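Local coordinates for protein sulfhydryl oxidase 1 (Homo sapiens, PDB 3LLK) that oxidises pairs of thiols to disulfides with the help of bound FAD, probably handing the electrons on to molecular oxygen, at residues I26-V31 against R93-V98. Numbering follows the deposited sequence.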
ATOM      1  N   ILE A  26       1.284  -9.754  -3.663  1.00 23.29           N
ATOM      2  CA  ILE A  26       0.721 -10.018  -2.347  1.00 21.38           C
ATOM      3  C   ILE A  26       0.085 -11.406  -2.276  1.00 23.73           C
ATOM      4  O   ILE A  26       0.442 -12.227  -1.424  1.00 21.37           O
ATOM      5  CB  ILE A  26      -0.350  -8.947  -1.977  1.00 19.56           C
ATOM      6  CG1 ILE A  26       0.342  -7.631  -1.621  1.00 17.39           C
ATOM      7  CG2 ILE A  26      -1.216  -9.437  -0.836  1.00 18.81           C
ATOM      8  CD1 ILE A  26      -0.586  -6.415  -1.569  1.00 20.15           C
ATOM      9  N   LEU A  27      -0.846 -11.666  -3.189  1.00 23.45           N
ATOM     10  CA  LEU A  27      -1.572 -12.925  -3.216  1.00 22.98           C
ATOM     11  C   LEU A  27      -0.771 -14.173  -3.583  1.00 22.54           C
ATOM     12  O   LEU A  27      -0.992 -15.229  -3.002  1.00 25.21           O
ATOM     13  CB  LEU A  27      -2.777 -12.800  -4.154  1.00 23.41           C
ATOM     14  CG  LEU A  27      -3.817 -11.718  -3.811  1.00 24.92           C
ATOM     15  CD1 LEU A  27      -4.724 -11.484  -5.019  1.00 26.69           C
ATOM     16  CD2 LEU A  27      -4.641 -12.131  -2.600  1.00 24.79           C
ATOM     17  N   ARG A  28       0.143 -14.053  -4.540  1.00 22.78           N
ATOM     18  CA  ARG A  28       0.939 -15.189  -4.997  1.00 24.35           C
ATOM     19  C   ARG A  28       2.278 -15.375  -4.283  1.00 26.69           C
ATOM     20  O   ARG A  28       2.770 -16.505  -4.169  1.00 24.60           O
ATOM     21  CB  ARG A  28       1.206 -15.072  -6.507  1.00 26.38           C
ATOM     22  CG  ARG A  28      -0.038 -15.027  -7.383  1.00 25.85           C
ATOM     23  CD  ARG A  28      -0.744 -16.360  -7.374  1.00 29.20           C
ATOM     24  NE  ARG A  28      -1.757 -16.468  -8.421  1.00 30.31           N
ATOM     25  CZ  ARG A  28      -2.491 -17.558  -8.625  1.00 32.83           C
ATOM     26  NH1 ARG A  28      -2.328 -18.626  -7.852  1.00 32.61           N
ATOM     27  NH2 ARG A  28      -3.381 -17.592  -9.606  1.00 31.47           N
ATOM     28  N   ILE A  29       2.877 -14.283  -3.812  1.00 23.20           N
ATOM     29  CA  ILE A  29       4.169 -14.394  -3.146  1.00 24.96           C
ATOM     30  C   ILE A  29       4.111 -14.234  -1.630  1.00 25.41           C
ATOM     31  O   ILE A  29       4.336 -15.192  -0.896  1.00 25.23           O
ATOM     32  CB  ILE A  29       5.177 -13.366  -3.706  1.00 27.12           C
ATOM     33  CG1 ILE A  29       5.316 -13.542  -5.222  1.00 26.29           C
ATOM     34  CG2 ILE A  29       6.530 -13.542  -3.034  1.00 24.40           C
ATOM     35  CD1 ILE A  29       5.873 -14.878  -5.645  1.00 33.67           C
ATOM     36  N   GLU A  30       3.792 -13.034  -1.155  1.00 23.10           N
ATOM     37  CA  GLU A  30       3.761 -12.802   0.285  1.00 24.17           C
ATOM     38  C   GLU A  30       2.827 -13.730   1.055  1.00 23.30           C
ATOM     39  O   GLU A  30       3.237 -14.348   2.049  1.00 21.52           O
ATOM     40  CB  GLU A  30       3.406 -11.348   0.583  1.00 23.93           C
ATOM     41  CG  GLU A  30       4.345 -10.364  -0.075  1.00 25.47           C
ATOM     42  CD  GLU A  30       4.854  -9.324   0.893  1.00 26.26           C
ATOM     43  OE1 GLU A  30       4.024  -8.578   1.448  1.00 23.43           O
ATOM     44  OE2 GLU A  30       6.087  -9.258   1.098  1.00 26.49           O
ATOM     45  N   VAL A  31       1.574 -13.823   0.626  1.00 20.16           N
ATOM     46  CA  VAL A  31       0.639 -14.706   1.324  1.00 22.99           C
ATOM     47  C   VAL A  31       1.090 -16.165   1.132  1.00 23.45           C
ATOM     48  O   VAL A  31       0.828 -17.022   1.975  1.00 23.48           O
ATOM     49  CB  VAL A  31      -0.797 -14.556   0.785  1.00 22.25           C
ATOM     50  CG1 VAL A  31      -1.716 -15.562   1.465  1.00 24.21           C
ATOM     51  CG2 VAL A  31      -1.295 -13.129   1.013  1.00 23.65           C
ATOM     52  N   ARG A  93     -10.540 -18.236 -10.037  1.00 31.86           N
ATOM     53  CA  ARG A  93     -11.025 -16.901 -10.330  1.00 31.81           C
ATOM     54  C   ARG A  93     -10.155 -16.189 -11.363  1.00 31.66           C
ATOM     55  O   ARG A  93     -10.251 -14.979 -11.548  1.00 31.56           O
ATOM     56  CB  ARG A  93     -11.136 -16.120  -9.022  1.00 30.94           C
ATOM     57  CG  ARG A  93     -12.215 -16.733  -8.132  1.00 33.22           C
ATOM     58  CD  ARG A  93     -12.213 -16.240  -6.690  1.00 31.83           C
ATOM     59  NE  ARG A  93     -13.313 -16.854  -5.948  1.00 31.62           N
ATOM     60  CZ  ARG A  93     -13.407 -18.154  -5.660  1.00 32.18           C
ATOM     61  NH1 ARG A  93     -12.457 -19.001  -6.038  1.00 29.64           N
ATOM     62  NH2 ARG A  93     -14.474 -18.616  -5.017  1.00 31.50           N
ATOM     63  N   LYS A  94      -9.315 -16.969 -12.038  1.00 31.87           N
ATOM     64  CA  LYS A  94      -8.436 -16.476 -13.097  1.00 34.07           C
ATOM     65  C   LYS A  94      -7.602 -15.235 -12.762  1.00 33.90           C
ATOM     66  O   LYS A  94      -7.507 -14.313 -13.581  1.00 33.25           O
ATOM     67  CB  LYS A  94      -9.280 -16.190 -14.356  1.00 36.78           C
ATOM     68  CG  LYS A  94     -10.210 -17.332 -14.756  1.00 39.69           C
ATOM     69  CD  LYS A  94     -10.916 -17.077 -16.089  1.00 43.43           C
ATOM     70  CE  LYS A  94      -9.916 -17.035 -17.248  1.00 48.08           C
ATOM     71  NZ  LYS A  94     -10.577 -17.068 -18.589  1.00 49.99           N
ATOM     72  N   GLU A  95      -6.968 -15.206 -11.590  1.00 32.90           N
ATOM     73  CA  GLU A  95      -6.177 -14.030 -11.224  1.00 30.48           C
ATOM     74  C   GLU A  95      -5.054 -13.750 -12.208  1.00 30.44           C
ATOM     75  O   GLU A  95      -4.652 -12.599 -12.384  1.00 28.30           O
ATOM     76  CB  GLU A  95      -5.603 -14.163  -9.805  1.00 33.62           C
ATOM     77  CG  GLU A  95      -4.304 -14.932  -9.663  1.00 36.05           C
ATOM     78  CD  GLU A  95      -3.081 -14.148 -10.100  1.00 34.38           C
ATOM     79  OE1 GLU A  95      -2.914 -12.977  -9.688  1.00 35.78           O
ATOM     80  OE2 GLU A  95      -2.271 -14.717 -10.855  1.00 38.97           O
ATOM     81  N   GLY A  96      -4.542 -14.804 -12.837  1.00 30.76           N
ATOM     82  CA  GLY A  96      -3.475 -14.638 -13.807  1.00 33.30           C
ATOM     83  C   GLY A  96      -3.963 -13.878 -15.029  1.00 34.16           C
ATOM     84  O   GLY A  96      -3.252 -13.041 -15.581  1.00 35.81           O
ATOM     85  N   ALA A  97      -5.186 -14.171 -15.457  1.00 33.69           N
ATOM     86  CA  ALA A  97      -5.758 -13.489 -16.612  1.00 35.46           C
ATOM     87  C   ALA A  97      -6.167 -12.063 -16.225  1.00 34.63           C
ATOM     88  O   ALA A  97      -5.897 -11.108 -16.954  1.00 34.24           O
ATOM     89  CB  ALA A  97      -6.968 -14.273 -17.141  1.00 34.86           C
ATOM     90  N   VAL A  98      -6.808 -11.935 -15.065  1.00 33.64           N
ATOM     91  CA  VAL A  98      -7.263 -10.647 -14.552  1.00 33.21           C
ATOM     92  C   VAL A  98      -6.120  -9.695 -14.193  1.00 32.92           C
ATOM     93  O   VAL A  98      -6.173  -8.511 -14.515  1.00 30.88           O
ATOM     94  CB  VAL A  98      -8.160 -10.849 -13.309  1.00 34.18           C
ATOM     95  CG1 VAL A  98      -8.561  -9.504 -12.717  1.00 35.34           C
ATOM     96  CG2 VAL A  98      -9.393 -11.655 -13.698  1.00 33.32           C
TER
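Arg28, on helix 16-30, and Glu95, in the first turn of helix 95-98, reach for each other from opposite directions and make the one salt bridge between these segments. NE of Arg28 gives its hydrogen to Glu95 OE2 at 3.0 Å, with an N-H...O angle of 155°. The oxygen lies close to the guanidinium plane but is approached from above the carboxylate, the two flat groups standing nearly perpendicular (89°). Glu95 gets there by folding: CG sits between its own backbone N and carbonyl carbon (chi1 84°), and a second bend at chi2 swings the carboxylate towards Arg28.

The close packing is on the Glu95 side, where the buried acid touches Phe65 and OE1 is hydrogen-bonded to His24. Arg28, partly exposed, forms the looser side, touching Lys87 and Leu90. Its NH2 makes a salt bridge with Asp91 OD1 of helix 83-92, the stronger polar partner. A leucine in place of Arg28 would probably leave Glu95 OE2 and Asp91 without the guanidinium they share. This polar clasp joins three helices of the FAD-dependent sulfhydryl oxidase region, none lining the FAD pocket; one guanidinium serves two acids, its charge probably helping to keep Glu95 ionised.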